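Acyl-coa oxidase (Arabidopsis thaliana, PDB 1W07) catalyses the FAD-dependent desaturation of long- and medium-chain acyl-CoAs to 2-trans-enoyl-CoAs, reducing oxygen to hydrogen peroxide in peroxisomal beta-oxidation. Local coordinates at residues V47-S51 with H612-S616; Q472-L478 with L584-Q588. The protein carries 1 engineered substitution. All blocks are in the same frame, centred on the assembly; numbering follows the deposited sequence.

Interaction 1: residues V47-S51 with H612-S616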
loop_
_atom_site.group_PDB
_atom_site.type_symbol
_atom_site.label_atom_id
_atom_site.label_comp_id
_atom_site.label_asym_id
_atom_site.label_seq_id
_atom_site.Cartn_x
_atom_site.Cartn_y
_atom_site.Cartn_z
ATOM N N VAL B 47 -17.539 -5.996 -25.719
ATOM C CA VAL B 47 -18.003 -6.722 -24.538
ATOM C C VAL B 47 -16.923 -6.743 -23.447
ATOM O O VAL B 47 -17.240 -6.843 -22.256
ATOM C CB VAL B 47 -18.403 -8.195 -24.897
ATOM C CG1 VAL B 47 -18.880 -8.936 -23.649
ATOM C CG2 VAL B 47 -19.501 -8.199 -25.972
ATOM N N PHE B 48 -15.657 -6.628 -23.846
ATOM C CA PHE B 48 -14.555 -6.681 -22.881
ATOM C C PHE B 48 -14.056 -5.336 -22.366
ATOM O O PHE B 48 -12.941 -5.227 -21.854
ATOM C CB PHE B 48 -13.395 -7.482 -23.479
ATOM C CG PHE B 48 -13.727 -8.932 -23.748
ATOM C CD1 PHE B 48 -13.138 -9.611 -24.819
ATOM C CD2 PHE B 48 -14.615 -9.628 -22.927
ATOM C CE1 PHE B 48 -13.426 -10.956 -25.067
ATOM C CE2 PHE B 48 -14.914 -10.981 -23.164
ATOM C CZ PHE B 48 -14.318 -11.645 -24.238
ATOM N N GLU B 49 -14.896 -4.318 -22.499
ATOM C CA GLU B 49 -14.566 -2.993 -22.009
ATOM C C GLU B 49 -14.451 -3.080 -20.495
ATOM O O GLU B 49 -15.234 -3.790 -19.858
ATOM C CB GLU B 49 -15.680 -2.008 -22.387
ATOM C CG GLU B 49 -15.556 -0.657 -21.706
ATOM C CD GLU B 49 -16.752 0.240 -21.965
ATOM O OE1 GLU B 49 -17.898 -0.263 -21.930
ATOM O OE2 GLU B 49 -16.548 1.455 -22.178
ATOM N N LYS B 50 -13.486 -2.372 -19.912
ATOM C CA LYS B 50 -13.336 -2.396 -18.460
ATOM C C LYS B 50 -12.889 -1.074 -17.850
ATOM O O LYS B 50 -12.599 -1.023 -16.659
ATOM C CB LYS B 50 -12.351 -3.488 -18.028
ATOM C CG LYS B 50 -10.883 -3.111 -18.185
ATOM C CD LYS B 50 -10.210 -3.892 -19.298
ATOM C CE LYS B 50 -9.038 -4.756 -18.780
ATOM N NZ LYS B 50 -7.805 -4.076 -18.233
ATOM N N SER B 51 -12.827 -0.006 -18.645
ATOM C CA SER B 51 -12.413 1.302 -18.123
ATOM C C SER B 51 -13.562 1.979 -17.372
ATOM O O SER B 51 -13.363 3.001 -16.713
ATOM C CB SER B 51 -11.938 2.215 -19.264
ATOM O OG SER B 51 -12.991 2.511 -20.165
ATOM N N HIS B 612 -5.716 -0.915 -23.771
ATOM C CA HIS B 612 -6.910 -1.532 -23.209
ATOM C C HIS B 612 -6.551 -2.355 -21.975
ATOM O O HIS B 612 -7.239 -2.278 -20.957
ATOM C CB HIS B 612 -7.598 -2.428 -24.246
ATOM C CG HIS B 612 -8.737 -3.228 -23.699
ATOM N ND1 HIS B 612 -8.554 -4.416 -23.026
ATOM C CD2 HIS B 612 -10.072 -3.002 -23.705
ATOM C CE1 HIS B 612 -9.727 -4.889 -22.643
ATOM N NE2 HIS B 612 -10.665 -4.049 -23.041
ATOM N N TYR B 613 -5.472 -3.131 -22.061
ATOM C CA TYR B 613 -5.059 -3.975 -20.937
ATOM C C TYR B 613 -4.532 -3.139 -19.770
ATOM O O TYR B 613 -4.871 -3.388 -18.607
ATOM C CB TYR B 613 -3.981 -4.961 -21.374
ATOM C CG TYR B 613 -3.582 -5.939 -20.292
ATOM C CD1 TYR B 613 -4.499 -6.864 -19.789
ATOM C CD2 TYR B 613 -2.289 -5.940 -19.771
ATOM C CE1 TYR B 613 -4.135 -7.766 -18.801
ATOM C CE2 TYR B 613 -1.916 -6.831 -18.789
ATOM C CZ TYR B 613 -2.836 -7.743 -18.311
ATOM O OH TYR B 613 -2.422 -8.654 -17.382
ATOM N N LEU B 614 -3.698 -2.152 -20.085
ATOM C CA LEU B 614 -3.129 -1.282 -19.065
ATOM C C LEU B 614 -4.206 -0.470 -18.381
ATOM O O LEU B 614 -4.098 -0.179 -17.186
ATOM C CB LEU B 614 -2.087 -0.332 -19.667
ATOM C CG LEU B 614 -0.630 -0.809 -19.775
ATOM C CD1 LEU B 614 0.248 0.325 -20.303
ATOM C CD2 LEU B 614 -0.138 -1.260 -18.410
ATOM N N ASN B 615 -5.223 -0.080 -19.152
ATOM C CA ASN B 615 -6.354 0.695 -18.632
ATOM C C ASN B 615 -5.858 1.862 -17.784
ATOM O O ASN B 615 -6.314 2.053 -16.659
ATOM C CB ASN B 615 -7.235 -0.224 -17.788
ATOM C CG ASN B 615 -8.599 0.363 -17.516
ATOM O OD1 ASN B 615 -9.248 0.888 -18.420
ATOM N ND2 ASN B 615 -9.058 0.247 -16.278
ATOM N N SER B 616 -4.938 2.637 -18.352
ATOM C CA SER B 616 -4.314 3.749 -17.651
ATOM C C SER B 616 -4.138 4.981 -18.501
ATOM O O SER B 616 -3.539 4.930 -19.574
ATOM C CB SER B 616 -2.934 3.329 -17.154
ATOM O OG SER B 616 -2.227 4.440 -16.629
HETATM O O HOH W 1 -7.816 -2.649 -15.407
#
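His612 gives its NE2 hydrogen to the backbone O of Phe48, a bond of 2.8 Å bent to 142° at the hydrogen. The oxygen lies at the edge of the imidazole, almost in the ring plane, whereas NE2 approaches from above the carbonyl plane. The torsion that sets CG of His612 opposite the backbone N (chi1 173°) carries the ring out to this loop. Lys50 runs past the ring, its CD 3.5 Å from His612 CE1, and bends at three successive torsions to bring NZ to the last turn of the helix. There NZ makes two weak hydrogen bonds, with Tyr613 O at 3.0 Å and with His612 O at 3.3 Å. A lysine is probably well placed here: its charge is matched by Asp94 in a salt bridge, the carbonyl oxygens at the helix end would add a weaker attraction, and its long, flexible side chain is able to pass the imidazole and reach them. The contact thereby ties the loop between helices 29-43 and 58-78, in the N-terminal region of this acyl-CoA oxidase, to the end of helix 611-614. Just beyond the helix, Asn615 has positive phi, a conformation asparagine tolerates well; its OD1 packs 3.1 Å from Ser51 CB. One water accepts from Lys50 NZ and, weakly, from Asn615 ND2. Farther out, His71 meets the Phe48 ring edge-to-face.

Interaction 2: residues Q472-L478 with L584-Q588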
loop_
_atom_site.group_PDB
_atom_site.type_symbol
_atom_site.label_atom_id
_atom_site.label_comp_id
_atom_site.label_asym_id
_atom_site.label_seq_id
_atom_site.Cartn_x
_atom_site.Cartn_y
_atom_site.Cartn_z
ATOM N N GLN B 472 37.669 -3.140 -5.088
ATOM C CA GLN B 472 38.559 -2.000 -4.902
ATOM C C GLN B 472 38.053 -0.832 -5.732
ATOM O O GLN B 472 38.455 0.317 -5.523
ATOM C CB GLN B 472 39.992 -2.360 -5.320
ATOM C CG GLN B 472 40.661 -3.422 -4.449
ATOM C CD GLN B 472 42.111 -3.675 -4.834
ATOM O OE1 GLN B 472 42.925 -2.748 -4.886
ATOM N NE2 GLN B 472 42.444 -4.933 -5.098
ATOM N N LYS B 473 37.169 -1.137 -6.678
ATOM C CA LYS B 473 36.591 -0.119 -7.558
ATOM C C LYS B 473 35.120 -0.435 -7.801
ATOM O O LYS B 473 34.718 -1.605 -7.817
ATOM C CB LYS B 473 37.334 -0.087 -8.897
ATOM C CG LYS B 473 37.177 -1.355 -9.734
ATOM C CD LYS B 473 37.806 -1.212 -11.119
ATOM C CE LYS B 473 39.240 -1.719 -11.155
ATOM N NZ LYS B 473 39.292 -3.209 -11.053
ATOM N N ALA B 474 34.326 0.610 -8.003
ATOM C CA ALA B 474 32.891 0.462 -8.232
ATOM C C ALA B 474 32.602 -0.586 -9.292
ATOM O O ALA B 474 31.705 -1.413 -9.128
ATOM C CB ALA B 474 32.282 1.805 -8.646
ATOM N N GLU B 475 33.380 -0.546 -10.370
ATOM C CA GLU B 475 33.227 -1.471 -11.484
ATOM C C GLU B 475 33.285 -2.936 -11.058
ATOM O O GLU B 475 32.737 -3.807 -11.735
ATOM C CB GLU B 475 34.312 -1.203 -12.542
ATOM C CG GLU B 475 34.213 0.139 -13.284
ATOM C CD GLU B 475 34.380 1.353 -12.381
ATOM O OE1 GLU B 475 35.300 1.352 -11.539
ATOM O OE2 GLU B 475 33.594 2.318 -12.519
ATOM N N ASP B 476 33.945 -3.214 -9.940
ATOM C CA ASP B 476 34.054 -4.593 -9.469
ATOM C C ASP B 476 32.705 -5.186 -9.063
ATOM O O ASP B 476 32.541 -6.406 -9.023
ATOM C CB ASP B 476 35.033 -4.686 -8.292
ATOM C CG ASP B 476 36.463 -4.370 -8.693
ATOM O OD1 ASP B 476 36.922 -4.897 -9.734
ATOM O OD2 ASP B 476 37.137 -3.602 -7.967
ATOM N N TRP B 477 31.733 -4.331 -8.767
ATOM C CA TRP B 477 30.419 -4.819 -8.369
ATOM C C TRP B 477 29.581 -5.293 -9.546
ATOM O O TRP B 477 28.419 -5.638 -9.376
ATOM C CB TRP B 477 29.669 -3.744 -7.579
ATOM C CG TRP B 477 30.078 -3.697 -6.142
ATOM C CD1 TRP B 477 30.763 -2.697 -5.511
ATOM C CD2 TRP B 477 29.821 -4.692 -5.154
ATOM N NE1 TRP B 477 30.947 -3.005 -4.184
ATOM C CE2 TRP B 477 30.382 -4.232 -3.940
ATOM C CE3 TRP B 477 29.167 -5.931 -5.172
ATOM C CZ2 TRP B 477 30.309 -4.974 -2.756
ATOM C CZ3 TRP B 477 29.094 -6.662 -3.994
ATOM C CH2 TRP B 477 29.663 -6.183 -2.807
ATOM N N LEU B 478 30.174 -5.305 -10.742
ATOM C CA LEU B 478 29.468 -5.768 -11.940
ATOM C C LEU B 478 29.921 -7.187 -12.255
ATOM O O LEU B 478 29.496 -7.793 -13.237
ATOM C CB LEU B 478 29.745 -4.842 -13.132
ATOM C CG LEU B 478 29.296 -3.382 -12.972
ATOM C CD1 LEU B 478 29.722 -2.562 -14.202
ATOM C CD2 LEU B 478 27.770 -3.326 -12.744
ATOM N N LEU B 584 31.126 1.934 -2.770
ATOM C CA LEU B 584 31.464 1.701 -4.175
ATOM C C LEU B 584 30.281 1.059 -4.901
ATOM O O LEU B 584 30.045 1.314 -6.085
ATOM C CB LEU B 584 32.691 0.784 -4.281
ATOM C CG LEU B 584 34.033 1.415 -3.878
ATOM C CD1 LEU B 584 35.134 0.354 -3.837
ATOM C CD2 LEU B 584 34.360 2.517 -4.877
ATOM N N ALA B 585 29.540 0.218 -4.188
ATOM C CA ALA B 585 28.374 -0.450 -4.773
ATOM C C ALA B 585 27.314 0.603 -5.063
ATOM O O ALA B 585 26.653 0.557 -6.099
ATOM C CB ALA B 585 27.826 -1.493 -3.815
ATOM N N ASN B 586 27.171 1.554 -4.143
ATOM C CA ASN B 586 26.213 2.642 -4.295
ATOM C C ASN B 586 26.567 3.504 -5.509
ATOM O O ASN B 586 25.673 3.956 -6.227
ATOM C CB ASN B 586 26.186 3.507 -3.030
ATOM C CG ASN B 586 24.957 4.401 -2.959
ATOM O OD1 ASN B 586 23.826 3.919 -3.019
ATOM N ND2 ASN B 586 25.175 5.705 -2.825
ATOM N N ASP B 587 27.861 3.746 -5.738
ATOM C CA ASP B 587 28.296 4.544 -6.893
ATOM C C ASP B 587 27.952 3.787 -8.173
ATOM O O ASP B 587 27.485 4.373 -9.152
ATOM C CB ASP B 587 29.812 4.804 -6.868
ATOM C CG ASP B 587 30.254 5.635 -5.681
ATOM O OD1 ASP B 587 29.499 6.535 -5.249
ATOM O OD2 ASP B 587 31.385 5.408 -5.190
ATOM N N GLN B 588 28.190 2.480 -8.167
ATOM C CA GLN B 588 27.883 1.664 -9.334
ATOM C C GLN B 588 26.379 1.670 -9.603
ATOM O O GLN B 588 25.938 1.749 -10.760
ATOM C CB GLN B 588 28.364 0.234 -9.118
ATOM C CG GLN B 588 28.241 -0.643 -10.355
ATOM C CD GLN B 588 28.944 -0.049 -11.577
ATOM O OE1 GLN B 588 28.297 0.397 -12.529
ATOM N NE2 GLN B 588 30.270 -0.053 -11.556
#
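Gln588 reaches Ala474 because its CG stands opposite the backbone N (chi1 -173°) and the chain then folds at chi2, which swings the amide over the backbone of the 3-10 segment 474-478. Trp477, with CG opposite its own carbonyl carbon (chi1 -81°), lays its indole against Ala585. The loop between helices 461-464 and 480-503 thus packs on helix 579-596, in the helical C-terminal part of the oxidase. The amide donates from NE2 to Ala474 O at 3.1 Å in a nearly straight bond, 174° at the hydrogen. The acceptor lies in the amide plane, yet NE2 stands well above the plane of the carbonyl. Trp477 N, completing a 3-10 turn, reaches the same oxygen from the opposite face, so two bonds grip it. Leu478 crosses the glutamine at about a right angle, bringing CD2 within 3.6 Å of Gln588 CG. On the helix, the small Ala585 lets the indole come close: its CB makes a CH-pi contact 3.6 Å from the centroid of the five-membered ring. Trp477 NE1 donates to Gln581 O, earlier on helix 579-596, which fixes the ring's rotation. Ala474 CB sits 3.4 Å from Leu584 O. An alanine in place of Gln588 would probably leave Ala474 O with Trp477 N alone of these two donors and open a gap beside Leu478. The contact joins one polar link, in which the glutamine amide adds a second donor to a carbonyl already used by its own turn, to apolar packing of indole on alanine.

Along the chain the segments come in the order 47-51, 472-478, 584-588, 612-616, so interaction 2 is nested inside the long loop that interaction 1 closes. Their centres lie 43 Å apart, with nearest atoms about 27 Å apart, and they do not touch. What they share is the helical C-terminal region: helix 579-596 serves interaction 2, and helix 611-614 follows it after helix 600-605. Interaction 1 fastens this region to the N-terminal part of the enzyme across 560 intervening residues, whereas interaction 2 joins segments with 105 residues between them, farther from the chain centre, where Asn586 hydrogen-bonds Asp518 of the second subunit. Both lie away from the flavin pocket and the active site.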